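Local coordinates for mbSHANK1 protein (Monosiga brevicollis, PDB 6X23) that binds a GIRK3 peptide through its PDZ domain, one part of a longer multidomain protein that probably serves as a receptor scaffold, at residues A[41-46]-A[76-81]; A[22-27]-A[90-95]; A[8-13]-A[62-67]. One frame throughout, in Å; residues are numbered along the deposited sequence.

Contact 1: residues A[41-46]-A[76-81]; sequences QGQWVR and WSHRKV
Q43 and H78 carry this contact between the loop residue just before strand 44-48 and the first turn of helix 78-87. H78 ND1 donates to Q43 OE1 at 2.7 Å, with an N-H...O angle of 151°. The oxygen lies at the ring edge, almost in the imidazole plane, whereas the donor is tilted out of the plane of the amide, and the two flat groups stand 62° apart. The Q43 chain sets off anti to its carbonyl carbon (chi1 -45°) and then bends at chi2, which folds the amide back against the helix start and brings OE1 to 3.3 Å from H78 CB. Nearer the backbone, Q43 CG touches V81 CG2 at 4.2 Å, and both side chains also rest on L28 of strand 26-29.

The second shell fixes both partners. Q43 NE2 bonds to A31 O, which settles which end of the buried amide faces the ring, and the Q43 backbone is tied to L65. S77 is the N-cap of the helix: its OG accepts from K80 N at 3.2 Å, fixing the turn from which H78 projects. Across the ring, H78 NE2 hydrogen-bonds a polar side chain of the bound peptide, as the first helix residue does in class I PDZ domains. With ND1 committed as a donor to Q43, NE2 is probably presented as an acceptor, suited to a hydroxyl such as class I ligands offer.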
ATOM      1  N   GLN A  41      -2.489  -9.556   9.526  1.00 63.25           N
ATOM      2  CA  GLN A  41      -3.126  -9.510   8.213  1.00 63.68           C
ATOM      3  C   GLN A  41      -2.673  -8.253   7.473  1.00 58.75           C
ATOM      4  O   GLN A  41      -2.061  -8.357   6.405  1.00 59.58           O
ATOM      5  CB  GLN A  41      -4.655  -9.587   8.331  1.00 57.18           C
ATOM      6  CG  GLN A  41      -5.367  -9.846   6.998  1.00 59.95           C
ATOM      7  CD  GLN A  41      -5.267 -11.298   6.516  1.00 57.33           C
ATOM      8  OE1 GLN A  41      -4.438 -12.071   6.985  1.00 61.50           O
ATOM      9  NE2 GLN A  41      -6.100 -11.657   5.553  1.00 61.36           N
ATOM     10  N   GLY A  42      -2.957  -7.072   8.024  1.00 54.36           N
ATOM     11  CA  GLY A  42      -2.260  -5.858   7.640  1.00 49.38           C
ATOM     12  C   GLY A  42      -3.141  -4.851   6.911  1.00 54.75           C
ATOM     13  O   GLY A  42      -4.324  -5.078   6.650  1.00 63.14           O
ATOM     14  N   GLN A  43      -2.527  -3.707   6.594  1.00 41.36           N
ATOM     15  CA  GLN A  43      -3.220  -2.626   5.909  1.00 37.39           C
ATOM     16  C   GLN A  43      -3.503  -3.028   4.473  1.00 34.06           C
ATOM     17  O   GLN A  43      -2.957  -3.999   3.975  1.00 40.03           O
ATOM     18  CB  GLN A  43      -2.383  -1.347   5.931  1.00 44.63           C
ATOM     19  CG  GLN A  43      -1.782  -1.041   7.278  1.00 47.95           C
ATOM     20  CD  GLN A  43      -2.832  -0.945   8.353  1.00 48.73           C
ATOM     21  OE1 GLN A  43      -3.708  -0.076   8.304  1.00 44.28           O
ATOM     22  NE2 GLN A  43      -2.778  -1.859   9.319  1.00 45.23           N
ATOM     23  N   TRP A  44      -4.343  -2.259   3.788  1.00 35.44           N
ATOM     24  CA  TRP A  44      -4.655  -2.614   2.410  1.00 39.27           C
ATOM     25  C   TRP A  44      -5.110  -1.399   1.608  1.00 39.95           C
ATOM     26  O   TRP A  44      -5.519  -0.372   2.154  1.00 43.36           O
ATOM     27  CB  TRP A  44      -5.704  -3.723   2.346  1.00 41.72           C
ATOM     28  CG  TRP A  44      -6.948  -3.438   3.091  1.00 49.48           C
ATOM     29  CD1 TRP A  44      -7.150  -3.566   4.434  1.00 53.55           C
ATOM     30  CD2 TRP A  44      -8.197  -3.005   2.535  1.00 55.72           C
ATOM     31  NE1 TRP A  44      -8.444  -3.213   4.753  1.00 63.05           N
ATOM     32  CE2 TRP A  44      -9.108  -2.872   3.604  1.00 59.27           C
ATOM     33  CE3 TRP A  44      -8.629  -2.712   1.238  1.00 56.65           C
ATOM     34  CZ2 TRP A  44     -10.424  -2.459   3.414  1.00 61.85           C
ATOM     35  CZ3 TRP A  44      -9.935  -2.308   1.051  1.00 61.35           C
ATOM     36  CH2 TRP A  44     -10.818  -2.181   2.134  1.00 68.49           C
ATOM     37  N   VAL A  45      -5.021  -1.551   0.288  1.00 42.03           N
ATOM     38  CA  VAL A  45      -5.336  -0.509  -0.687  1.00 40.14           C
ATOM     39  C   VAL A  45      -6.833  -0.565  -0.981  1.00 41.99           C
ATOM     40  O   VAL A  45      -7.365  -1.628  -1.321  1.00 44.11           O
ATOM     41  CB  VAL A  45      -4.507  -0.709  -1.971  1.00 32.65           C
ATOM     42  CG1 VAL A  45      -4.676   0.480  -2.927  1.00 34.42           C
ATOM     43  CG2 VAL A  45      -3.034  -0.952  -1.643  1.00 26.84           C
ATOM     44  N   ARG A  46      -7.513   0.526  -0.616  1.00 51.15           N
ATOM     45  CA  ARG A  46      -8.998   0.657  -0.688  1.00 57.63           C
ATOM     46  C   ARG A  46      -9.445   1.244  -2.015  1.00 53.02           C
ATOM     47  O   ARG A  46     -10.580   0.945  -2.395  1.00 65.20           O
ATOM     48  CB  ARG A  46      -9.564   1.526   0.434  1.00 58.41           C
ATOM     49  CG  ARG A  46     -11.007   1.203   0.799  1.00 64.10           C
ATOM     50  CD  ARG A  46     -11.399   1.642   2.201  1.00 71.49           C
ATOM     51  NE  ARG A  46     -11.634   0.575   3.168  1.00 76.65           N
ATOM     52  CZ  ARG A  46     -12.750  -0.145   3.250  1.00 79.01           C
ATOM     53  NH1 ARG A  46     -12.877  -1.084   4.168  1.00 73.58           N
ATOM     54  NH2 ARG A  46     -13.744   0.070   2.413  1.00 73.69           N
ATOM     55  N   TRP A  76       1.736  -4.094  11.610  1.00 39.13           N
ATOM     56  CA  TRP A  76       1.955  -2.781  12.185  1.00 34.65           C
ATOM     57  C   TRP A  76       0.634  -2.059  12.375  1.00 44.54           C
ATOM     58  O   TRP A  76      -0.425  -2.501  11.921  1.00 49.87           O
ATOM     59  CB  TRP A  76       2.859  -1.941  11.296  1.00 35.30           C
ATOM     60  CG  TRP A  76       4.270  -2.344  11.270  1.00 31.73           C
ATOM     61  CD1 TRP A  76       4.800  -3.515  11.697  1.00 36.01           C
ATOM     62  CD2 TRP A  76       5.355  -1.564  10.775  1.00 27.50           C
ATOM     63  NE1 TRP A  76       6.161  -3.518  11.492  1.00 36.39           N
ATOM     64  CE2 TRP A  76       6.521  -2.320  10.932  1.00 33.55           C
ATOM     65  CE3 TRP A  76       5.447  -0.304  10.204  1.00 32.50           C
ATOM     66  CZ2 TRP A  76       7.763  -1.851  10.545  1.00 36.01           C
ATOM     67  CZ3 TRP A  76       6.673   0.154   9.826  1.00 35.58           C
ATOM     68  CH2 TRP A  76       7.816  -0.612   9.995  1.00 27.60           C
ATOM     69  N   SER A  77       0.716  -0.923  13.060  1.00 43.37           N
ATOM     70  CA  SER A  77      -0.407  -0.014  13.195  1.00 44.44           C
ATOM     71  C   SER A  77      -0.589   0.786  11.917  1.00 45.43           C
ATOM     72  O   SER A  77       0.369   1.047  11.187  1.00 43.51           O
ATOM     73  CB  SER A  77      -0.161   0.954  14.334  1.00 45.18           C
ATOM     74  OG  SER A  77       0.984   1.724  14.015  1.00 42.23           O
ATOM     75  N   HIS A  78      -1.829   1.217  11.675  1.00 49.87           N
ATOM     76  CA  HIS A  78      -2.100   2.013  10.486  1.00 47.00           C
ATOM     77  C   HIS A  78      -1.219   3.247  10.407  1.00 42.38           C
ATOM     78  O   HIS A  78      -0.868   3.679   9.306  1.00 46.35           O
ATOM     79  CB  HIS A  78      -3.565   2.441  10.436  1.00 53.36           C
ATOM     80  CG  HIS A  78      -3.925   3.206   9.197  1.00 48.94           C
ATOM     81  ND1 HIS A  78      -4.208   2.594   7.993  1.00 50.42           N
ATOM     82  CD2 HIS A  78      -4.054   4.538   8.977  1.00 54.07           C
ATOM     83  CE1 HIS A  78      -4.491   3.514   7.086  1.00 48.95           C
ATOM     84  NE2 HIS A  78      -4.411   4.702   7.659  1.00 49.54           N
ATOM     85  N   ARG A  79      -0.850   3.836  11.544  1.00 43.88           N
ATOM     86  CA  ARG A  79      -0.160   5.117  11.451  1.00 41.76           C
ATOM     87  C   ARG A  79       1.336   4.929  11.274  1.00 39.42           C
ATOM     88  O   ARG A  79       1.986   5.738  10.600  1.00 40.65           O
ATOM     89  CB  ARG A  79      -0.443   5.999  12.668  1.00 43.66           C
ATOM     90  CG  ARG A  79       0.135   7.411  12.468  1.00 46.38           C
ATOM     91  CD  ARG A  79      -0.888   8.297  11.702  1.00 48.73           C
ATOM     92  NE  ARG A  79      -0.249   9.326  10.881  1.00 62.28           N
ATOM     93  CZ  ARG A  79      -0.668   9.701   9.666  1.00 64.35           C
ATOM     94  NH1 ARG A  79      -1.751   9.138   9.109  1.00 53.71           N
ATOM     95  NH2 ARG A  79      -0.004  10.651   8.997  1.00 53.84           N
ATOM     96  N   LYS A  80       1.898   3.873  11.861  1.00 35.67           N
ATOM     97  CA  LYS A  80       3.315   3.615  11.637  1.00 37.90           C
ATOM     98  C   LYS A  80       3.571   3.322  10.171  1.00 33.88           C
ATOM     99  O   LYS A  80       4.529   3.839   9.593  1.00 35.07           O
ATOM    100  CB  LYS A  80       3.809   2.469  12.512  1.00 35.04           C
ATOM    101  CG  LYS A  80       5.331   2.292  12.497  1.00 33.80           C
ATOM    102  CD  LYS A  80       5.776   1.379  13.652  1.00 42.84           C
ATOM    103  CE  LYS A  80       7.083   0.630  13.394  1.00 37.58           C
ATOM    104  NZ  LYS A  80       8.299   1.512  13.417  1.00 52.60           N
ATOM    105  N   VAL A  81       2.696   2.533   9.547  1.00 35.68           N
ATOM    106  CA  VAL A  81       2.825   2.242   8.122  1.00 29.41           C
ATOM    107  C   VAL A  81       2.707   3.524   7.302  1.00 30.69           C
ATOM    108  O   VAL A  81       3.564   3.826   6.459  1.00 29.37           O
ATOM    109  CB  VAL A  81       1.776   1.203   7.696  1.00 35.28           C
ATOM    110  CG1 VAL A  81       1.597   1.224   6.186  1.00 25.56           C
ATOM    111  CG2 VAL A  81       2.185  -0.187   8.177  1.00 39.61           C
TER

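Contact 2: residues A[22-27]-A[90-95]; sequences KGFGFR and DVVAFR
F24 and F26 reach from the segment 22-27 to V92 and F94 on strand 91-99, and the contact is almost wholly apolar, with no hydrogen bond between the two segments. One CH-pi interaction leads: V92 CG1 sits over a face of the F24 ring, 3.8 Å from its centroid and 21° off the normal, displaced toward the rim. V92 CB follows, 3.6 Å from F24 CZ, so the valine covers the outer end of the ring. CG1 lies between the backbone N and carbonyl carbon of V92 (chi1 75°), which turns it to the phenylalanine.

The aromatic pair is of another kind. F26 and F94 approach from opposite directions, F26 CZ meeting F94 CE2 at 3.6 Å; the planes are almost perpendicular, yet the meeting is oblique. Around them F26 leans on V45, V48 and L59, while F94 lies against L65 and L68, so the pair bridges the two sheets.

Backbone bonds hold the near side in place: F24 is tied to A54 and G25 to D49. G23 and G25 both have positive phi, where a CB would jam against the preceding carbonyl O. F26 packs on an apolar side chain of the bound peptide, and R27 pairs with the peptide as an antiparallel strand. The run G23-F24-G25-F26 corresponds to the GLGF motif, whose loop binds the ligand's terminal carboxylate in PDZ domains.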
ATOM      1  N   LYS A  22       1.096  15.062  -5.562  1.00 37.94           N
ATOM      2  CA  LYS A  22       0.134  14.902  -4.485  1.00 46.69           C
ATOM      3  C   LYS A  22       0.371  13.606  -3.721  1.00 48.90           C
ATOM      4  O   LYS A  22      -0.480  13.197  -2.924  1.00 48.84           O
ATOM      5  CB  LYS A  22      -1.292  14.943  -5.040  1.00 49.51           C
ATOM      6  CG  LYS A  22      -1.582  16.130  -5.962  1.00 48.57           C
ATOM      7  CD  LYS A  22      -2.258  17.271  -5.216  1.00 48.92           C
ATOM      8  CE  LYS A  22      -2.673  18.405  -6.155  1.00 50.01           C
ATOM      9  NZ  LYS A  22      -4.000  18.981  -5.821  1.00 44.12           N
ATOM     10  N   GLY A  23       1.499  12.935  -3.960  1.00 34.47           N
ATOM     11  CA  GLY A  23       1.784  11.704  -3.256  1.00 30.62           C
ATOM     12  C   GLY A  23       1.906  10.498  -4.160  1.00 31.07           C
ATOM     13  O   GLY A  23       2.227  10.632  -5.348  1.00 25.18           O
ATOM     14  N   PHE A  24       1.647   9.310  -3.590  1.00 33.71           N
ATOM     15  CA  PHE A  24       1.682   8.064  -4.345  1.00 24.20           C
ATOM     16  C   PHE A  24       0.368   7.821  -5.069  1.00 28.20           C
ATOM     17  O   PHE A  24       0.366   7.215  -6.147  1.00 25.14           O
ATOM     18  CB  PHE A  24       2.044   6.899  -3.413  1.00 22.39           C
ATOM     19  CG  PHE A  24       3.446   7.009  -2.855  1.00 25.38           C
ATOM     20  CD1 PHE A  24       4.543   7.008  -3.707  1.00 23.86           C
ATOM     21  CD2 PHE A  24       3.663   7.178  -1.510  1.00 22.71           C
ATOM     22  CE1 PHE A  24       5.807   7.142  -3.226  1.00 24.04           C
ATOM     23  CE2 PHE A  24       4.940   7.322  -1.021  1.00 26.31           C
ATOM     24  CZ  PHE A  24       6.008   7.310  -1.885  1.00 25.94           C
ATOM     25  N   GLY A  25      -0.743   8.301  -4.505  1.00 25.86           N
ATOM     26  CA  GLY A  25      -2.018   8.282  -5.194  1.00 29.79           C
ATOM     27  C   GLY A  25      -2.954   7.143  -4.830  1.00 32.80           C
ATOM     28  O   GLY A  25      -3.655   6.594  -5.688  1.00 27.70           O
ATOM     29  N   PHE A  26      -3.018   6.830  -3.549  1.00 24.52           N
ATOM     30  CA  PHE A  26      -3.948   5.778  -3.109  1.00 24.70           C
ATOM     31  C   PHE A  26      -4.290   5.995  -1.648  1.00 33.88           C
ATOM     32  O   PHE A  26      -3.619   6.756  -0.970  1.00 34.37           O
ATOM     33  CB  PHE A  26      -3.377   4.384  -3.349  1.00 23.72           C
ATOM     34  CG  PHE A  26      -2.199   3.998  -2.503  1.00 19.62           C
ATOM     35  CD1 PHE A  26      -0.919   4.344  -2.867  1.00 21.63           C
ATOM     36  CD2 PHE A  26      -2.363   3.266  -1.354  1.00 21.78           C
ATOM     37  CE1 PHE A  26       0.163   3.963  -2.096  1.00 23.83           C
ATOM     38  CE2 PHE A  26      -1.279   2.887  -0.586  1.00 24.82           C
ATOM     39  CZ  PHE A  26      -0.014   3.236  -0.956  1.00 18.07           C
ATOM     40  N   ARG A  27      -5.373   5.357  -1.192  1.00 31.51           N
ATOM     41  CA  ARG A  27      -5.822   5.476   0.221  1.00 37.78           C
ATOM     42  C   ARG A  27      -5.582   4.135   0.920  1.00 36.42           C
ATOM     43  O   ARG A  27      -6.178   3.130   0.485  1.00 38.03           O
ATOM     44  CB  ARG A  27      -7.301   5.873   0.280  1.00 45.09           C
ATOM     45  CG  ARG A  27      -7.598   7.252  -0.292  1.00 57.20           C
ATOM     46  CD  ARG A  27      -9.017   7.363  -0.819  1.00 71.87           C
ATOM     47  NE  ARG A  27      -9.214   8.544  -1.649  1.00 71.89           N
ATOM     48  CZ  ARG A  27      -8.746   9.752  -1.360  1.00 70.79           C
ATOM     49  NH1 ARG A  27      -8.978  10.765  -2.178  1.00 74.09           N
ATOM     50  NH2 ARG A  27      -8.047   9.945  -0.256  1.00 73.54           N
ATOM     51  N   ASP A  90      11.269  10.057  -2.219  1.00 33.59           N
ATOM     52  CA  ASP A  90      10.683  10.176  -3.538  1.00 30.87           C
ATOM     53  C   ASP A  90      10.246   8.838  -4.100  1.00 29.77           C
ATOM     54  O   ASP A  90       9.363   8.803  -4.962  1.00 33.53           O
ATOM     55  CB  ASP A  90      11.675  10.869  -4.468  1.00 38.45           C
ATOM     56  CG  ASP A  90      11.706  12.356  -4.233  1.00 48.18           C
ATOM     57  OD1 ASP A  90      10.692  12.869  -3.682  1.00 43.82           O
ATOM     58  OD2 ASP A  90      12.718  12.999  -4.593  1.00 54.87           O
ATOM     59  N   VAL A  91      10.820   7.752  -3.615  1.00 25.91           N
ATOM     60  CA  VAL A  91      10.519   6.414  -4.079  1.00 23.79           C
ATOM     61  C   VAL A  91      10.095   5.560  -2.897  1.00 20.83           C
ATOM     62  O   VAL A  91      10.596   5.721  -1.784  1.00 22.53           O
ATOM     63  CB  VAL A  91      11.746   5.805  -4.771  1.00 27.84           C
ATOM     64  CG1 VAL A  91      11.348   4.554  -5.503  1.00 25.02           C
ATOM     65  CG2 VAL A  91      12.353   6.818  -5.712  1.00 38.74           C
ATOM     66  N   VAL A  92       9.195   4.617  -3.153  1.00 18.67           N
ATOM     67  CA  VAL A  92       8.766   3.640  -2.162  1.00 16.31           C
ATOM     68  C   VAL A  92       8.726   2.299  -2.865  1.00 20.23           C
ATOM     69  O   VAL A  92       8.510   2.227  -4.075  1.00 25.59           O
ATOM     70  CB  VAL A  92       7.375   3.980  -1.556  1.00 21.46           C
ATOM     71  CG1 VAL A  92       6.268   3.668  -2.537  1.00 20.89           C
ATOM     72  CG2 VAL A  92       7.128   3.253  -0.277  1.00 18.36           C
ATOM     73  N   ALA A  93       8.933   1.235  -2.107  1.00 19.05           N
ATOM     74  CA  ALA A  93       8.760  -0.121  -2.603  1.00 18.34           C
ATOM     75  C   ALA A  93       7.810  -0.869  -1.684  1.00 19.08           C
ATOM     76  O   ALA A  93       7.907  -0.779  -0.452  1.00 15.44           O
ATOM     77  CB  ALA A  93      10.084  -0.872  -2.696  1.00 22.92           C
ATOM     78  N   PHE A  94       6.881  -1.589  -2.309  1.00 23.87           N
ATOM     79  CA  PHE A  94       5.870  -2.400  -1.651  1.00 16.76           C
ATOM     80  C   PHE A  94       6.021  -3.827  -2.137  1.00 19.07           C
ATOM     81  O   PHE A  94       6.292  -4.061  -3.322  1.00 19.73           O
ATOM     82  CB  PHE A  94       4.446  -1.917  -1.980  1.00 12.90           C
ATOM     83  CG  PHE A  94       4.107  -0.563  -1.410  1.00 22.61           C
ATOM     84  CD1 PHE A  94       4.477  -0.224  -0.123  1.00 22.86           C
ATOM     85  CD2 PHE A  94       3.437   0.379  -2.173  1.00 22.06           C
ATOM     86  CE1 PHE A  94       4.165   1.021   0.404  1.00 20.61           C
ATOM     87  CE2 PHE A  94       3.144   1.637  -1.655  1.00 21.25           C
ATOM     88  CZ  PHE A  94       3.514   1.948  -0.362  1.00 20.18           C
ATOM     89  N   ARG A  95       5.852  -4.775  -1.224  1.00 16.17           N
ATOM     90  CA  ARG A  95       5.436  -6.125  -1.565  1.00 17.42           C
ATOM     91  C   ARG A  95       4.014  -6.311  -1.057  1.00 16.33           C
ATOM     92  O   ARG A  95       3.720  -5.980   0.091  1.00 24.05           O
ATOM     93  CB  ARG A  95       6.366  -7.161  -0.946  1.00 18.82           C
ATOM     94  CG  ARG A  95       6.041  -8.598  -1.300  1.00 17.21           C
ATOM     95  CD  ARG A  95       7.078  -9.499  -0.723  1.00 15.02           C
ATOM     96  NE  ARG A  95       6.968 -10.832  -1.291  1.00 21.05           N
ATOM     97  CZ  ARG A  95       7.770 -11.835  -0.945  1.00 26.00           C
ATOM     98  NH1 ARG A  95       8.713 -11.631  -0.031  1.00 18.54           N
ATOM     99  NH2 ARG A  95       7.625 -13.038  -1.499  1.00 23.64           N
TER

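Contact 3: residues A[8-13]-A[62-67]; sequences APEGKM and GDRLLE
K12 and L66, with CA atoms 8.6 Å apart, belong to strands 10-18 and 64-68, which are not neighbours but flank strand 91-99 on its two edges, so their side chains meet across that middle strand. The polar link is a salt bridge at the surface, R64 NH2 to E10 OE2. Its modelled length of 2.4 Å is doubtful, being shorter than such a bond should be, and the N-H...O angle of 134° shares that doubt. The carboxylate oxygen comes in at the guanidinium edge, near its plane; the two flat groups lie 31° apart, and the side chains cross at about a right angle. R64 leaves its backbone extended and then bends at chi3 (63°), which swings the guanidinium toward the glutamate.

Two further partners hold that guanidinium. NH1 bonds to Q41 O, and L66 CD1 lies over one face toward the rim, so the leucine packs on the arginine of its own strand. Its other methyl turns to the lysine: L66 CD2 is 3.8 Å from K12 CD and 4.0 Å from K12 CG, an apolar touch along the aliphatic part of the chain. K12 NZ stays 6.7 Å from E67 OE2, too far to pair, although the opposite charges may attract weakly.

The intervening strand supplies the floor. E10 rests on A97 and K12 on R95, while R95 NH1 forms a salt bridge with E67 OE2. G11 is bonded through its backbone to R98 and M13 to I96. On the other edge L66 and E67 both face R95, a classic beta bulge. The arrangement belongs to the antiparallel sheet of the PDZ fold, in which the first and last strands of the domain pair side by side.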
ATOM      1  N   ALA A   8     -10.030 -18.094  -1.115  1.00 67.74           N
ATOM      2  CA  ALA A   8      -9.317 -17.005  -1.771  1.00 57.32           C
ATOM      3  C   ALA A   8      -7.812 -17.280  -1.867  1.00 55.17           C
ATOM      4  O   ALA A   8      -7.106 -17.253  -0.860  1.00 57.53           O
ATOM      5  CB  ALA A   8      -9.574 -15.693  -1.033  1.00 52.35           C
ATOM      6  N   PRO A   9      -7.321 -17.552  -3.079  1.00 50.54           N
ATOM      7  CA  PRO A   9      -5.871 -17.641  -3.293  1.00 46.03           C
ATOM      8  C   PRO A   9      -5.274 -16.301  -3.693  1.00 45.23           C
ATOM      9  O   PRO A   9      -5.830 -15.533  -4.485  1.00 36.26           O
ATOM     10  CB  PRO A   9      -5.756 -18.656  -4.441  1.00 41.37           C
ATOM     11  CG  PRO A   9      -7.070 -18.534  -5.203  1.00 43.33           C
ATOM     12  CD  PRO A   9      -8.076 -17.795  -4.320  1.00 48.04           C
ATOM     13  N   GLU A  10      -4.108 -16.001  -3.141  1.00 40.97           N
ATOM     14  CA  GLU A  10      -3.469 -14.749  -3.501  1.00 34.67           C
ATOM     15  C   GLU A  10      -2.050 -14.996  -3.969  1.00 30.28           C
ATOM     16  O   GLU A  10      -1.427 -16.006  -3.653  1.00 41.59           O
ATOM     17  CB  GLU A  10      -3.470 -13.732  -2.354  1.00 34.42           C
ATOM     18  CG  GLU A  10      -2.941 -14.224  -1.016  1.00 48.42           C
ATOM     19  CD  GLU A  10      -3.494 -13.394   0.149  1.00 49.92           C
ATOM     20  OE1 GLU A  10      -4.602 -12.831   0.019  1.00 49.53           O
ATOM     21  OE2 GLU A  10      -2.824 -13.319   1.199  1.00 58.13           O
ATOM     22  N   GLY A  11      -1.555 -14.059  -4.756  1.00 30.03           N
ATOM     23  CA  GLY A  11      -0.174 -14.061  -5.177  1.00 26.04           C
ATOM     24  C   GLY A  11       0.496 -12.805  -4.678  1.00 23.53           C
ATOM     25  O   GLY A  11      -0.140 -11.767  -4.509  1.00 27.29           O
ATOM     26  N   LYS A  12       1.788 -12.906  -4.439  1.00 23.46           N
ATOM     27  CA  LYS A  12       2.578 -11.764  -4.024  1.00 21.76           C
ATOM     28  C   LYS A  12       3.241 -11.102  -5.228  1.00 19.04           C
ATOM     29  O   LYS A  12       3.567 -11.753  -6.221  1.00 17.47           O
ATOM     30  CB  LYS A  12       3.628 -12.200  -3.005  1.00 17.97           C
ATOM     31  CG  LYS A  12       3.033 -12.915  -1.788  1.00 20.51           C
ATOM     32  CD  LYS A  12       4.076 -13.077  -0.718  1.00 22.42           C
ATOM     33  CE  LYS A  12       3.903 -14.370   0.038  1.00 23.42           C
ATOM     34  NZ  LYS A  12       5.210 -14.797   0.663  1.00 29.55           N
ATOM     35  N   MET A  13       3.428  -9.790  -5.143  1.00 16.13           N
ATOM     36  CA  MET A  13       4.122  -9.089  -6.212  1.00 20.54           C
ATOM     37  C   MET A  13       4.899  -7.949  -5.584  1.00 18.14           C
ATOM     38  O   MET A  13       4.483  -7.414  -4.551  1.00 20.93           O
ATOM     39  CB  MET A  13       3.142  -8.559  -7.279  1.00 19.19           C
ATOM     40  CG  MET A  13       2.587  -9.604  -8.241  1.00 18.85           C
ATOM     41  SD  MET A  13       3.901 -10.373  -9.203  1.00 33.67           S
ATOM     42  CE  MET A  13       3.934  -9.437 -10.748  1.00 28.22           C
ATOM     43  N   GLY A  62      -7.626  -3.424  -3.223  1.00 32.43           N
ATOM     44  CA  GLY A  62      -7.614  -4.739  -2.660  1.00 33.17           C
ATOM     45  C   GLY A  62      -6.228  -5.287  -2.398  1.00 40.45           C
ATOM     46  O   GLY A  62      -6.075  -6.156  -1.532  1.00 43.64           O
ATOM     47  N   ASP A  63      -5.211  -4.804  -3.117  1.00 34.79           N
ATOM     48  CA  ASP A  63      -3.839  -5.157  -2.782  1.00 29.90           C
ATOM     49  C   ASP A  63      -3.607  -4.945  -1.295  1.00 29.80           C
ATOM     50  O   ASP A  63      -3.913  -3.880  -0.756  1.00 33.08           O
ATOM     51  CB  ASP A  63      -2.843  -4.314  -3.581  1.00 24.40           C
ATOM     52  CG  ASP A  63      -2.713  -4.745  -5.024  1.00 22.78           C
ATOM     53  OD1 ASP A  63      -3.060  -5.891  -5.401  1.00 24.38           O
ATOM     54  OD2 ASP A  63      -2.229  -3.913  -5.804  1.00 28.53           O
ATOM     55  N   ARG A  64      -3.070  -5.963  -0.640  1.00 32.20           N
ATOM     56  CA  ARG A  64      -2.802  -5.933   0.790  1.00 33.50           C
ATOM     57  C   ARG A  64      -1.309  -5.765   1.021  1.00 32.44           C
ATOM     58  O   ARG A  64      -0.502  -6.467   0.411  1.00 29.67           O
ATOM     59  CB  ARG A  64      -3.301  -7.211   1.470  1.00 30.78           C
ATOM     60  CG  ARG A  64      -2.884  -7.318   2.923  1.00 39.63           C
ATOM     61  CD  ARG A  64      -3.649  -8.421   3.619  1.00 47.38           C
ATOM     62  NE  ARG A  64      -3.375  -9.729   3.048  1.00 42.99           N
ATOM     63  CZ  ARG A  64      -2.375 -10.494   3.452  1.00 46.12           C
ATOM     64  NH1 ARG A  64      -1.573 -10.060   4.413  1.00 39.74           N
ATOM     65  NH2 ARG A  64      -2.181 -11.684   2.899  1.00 46.70           N
ATOM     66  N   LEU A  65      -0.955  -4.853   1.916  1.00 29.20           N
ATOM     67  CA  LEU A  65       0.424  -4.462   2.145  1.00 25.79           C
ATOM     68  C   LEU A  65       1.145  -5.519   2.969  1.00 34.73           C
ATOM     69  O   LEU A  65       0.710  -5.858   4.074  1.00 44.10           O
ATOM     70  CB  LEU A  65       0.449  -3.116   2.858  1.00 30.37           C
ATOM     71  CG  LEU A  65       1.814  -2.439   2.909  1.00 40.24           C
ATOM     72  CD1 LEU A  65       2.535  -2.517   1.555  1.00 33.85           C
ATOM     73  CD2 LEU A  65       1.660  -0.994   3.337  1.00 42.30           C
ATOM     74  N   LEU A  66       2.248  -6.039   2.442  1.00 23.96           N
ATOM     75  CA  LEU A  66       3.066  -6.994   3.163  1.00 23.14           C
ATOM     76  C   LEU A  66       4.426  -6.429   3.548  1.00 32.71           C
ATOM     77  O   LEU A  66       4.862  -6.590   4.692  1.00 38.24           O
ATOM     78  CB  LEU A  66       3.248  -8.247   2.318  1.00 27.94           C
ATOM     79  CG  LEU A  66       2.230  -9.384   2.439  1.00 38.68           C
ATOM     80  CD1 LEU A  66       0.795  -8.898   2.451  1.00 31.99           C
ATOM     81  CD2 LEU A  66       2.435 -10.346   1.270  1.00 31.94           C
ATOM     82  N   GLU A  67       5.133  -5.792   2.620  1.00 26.77           N
ATOM     83  CA  GLU A  67       6.459  -5.262   2.910  1.00 27.21           C
ATOM     84  C   GLU A  67       6.552  -3.836   2.388  1.00 25.43           C
ATOM     85  O   GLU A  67       6.035  -3.511   1.318  1.00 23.43           O
ATOM     86  CB  GLU A  67       7.595  -6.092   2.283  1.00 25.86           C
ATOM     87  CG  GLU A  67       7.653  -7.579   2.664  1.00 26.27           C
ATOM     88  CD  GLU A  67       8.849  -8.290   2.034  1.00 28.22           C
ATOM     89  OE1 GLU A  67       9.588  -7.649   1.247  1.00 26.14           O
ATOM     90  OE2 GLU A  67       9.049  -9.498   2.311  1.00 34.94           O
TER

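Contacts 1 and 2 serve the peptide groove from two sides, their centres about 13 Å apart: contact 1 sets the histidine at the helix start, and contact 2 seats the GFGF loop and the strand that pairs with the peptide. They join where R46 N meets R27 O at 3.1 Å, a probable hydrogen bond. Contact 3 has its centre about 13 Å from that of contact 1 and about 16 Å from that of contact 2. It is linked to contact 1 by V45 O and G62 N, 2.6 Å apart and probably hydrogen-bonded, and to contact 2 by the backbone pair R95 O and L66 N at 2.8 Å. Contacts 2 and 3 share one sheet through strand 91-99.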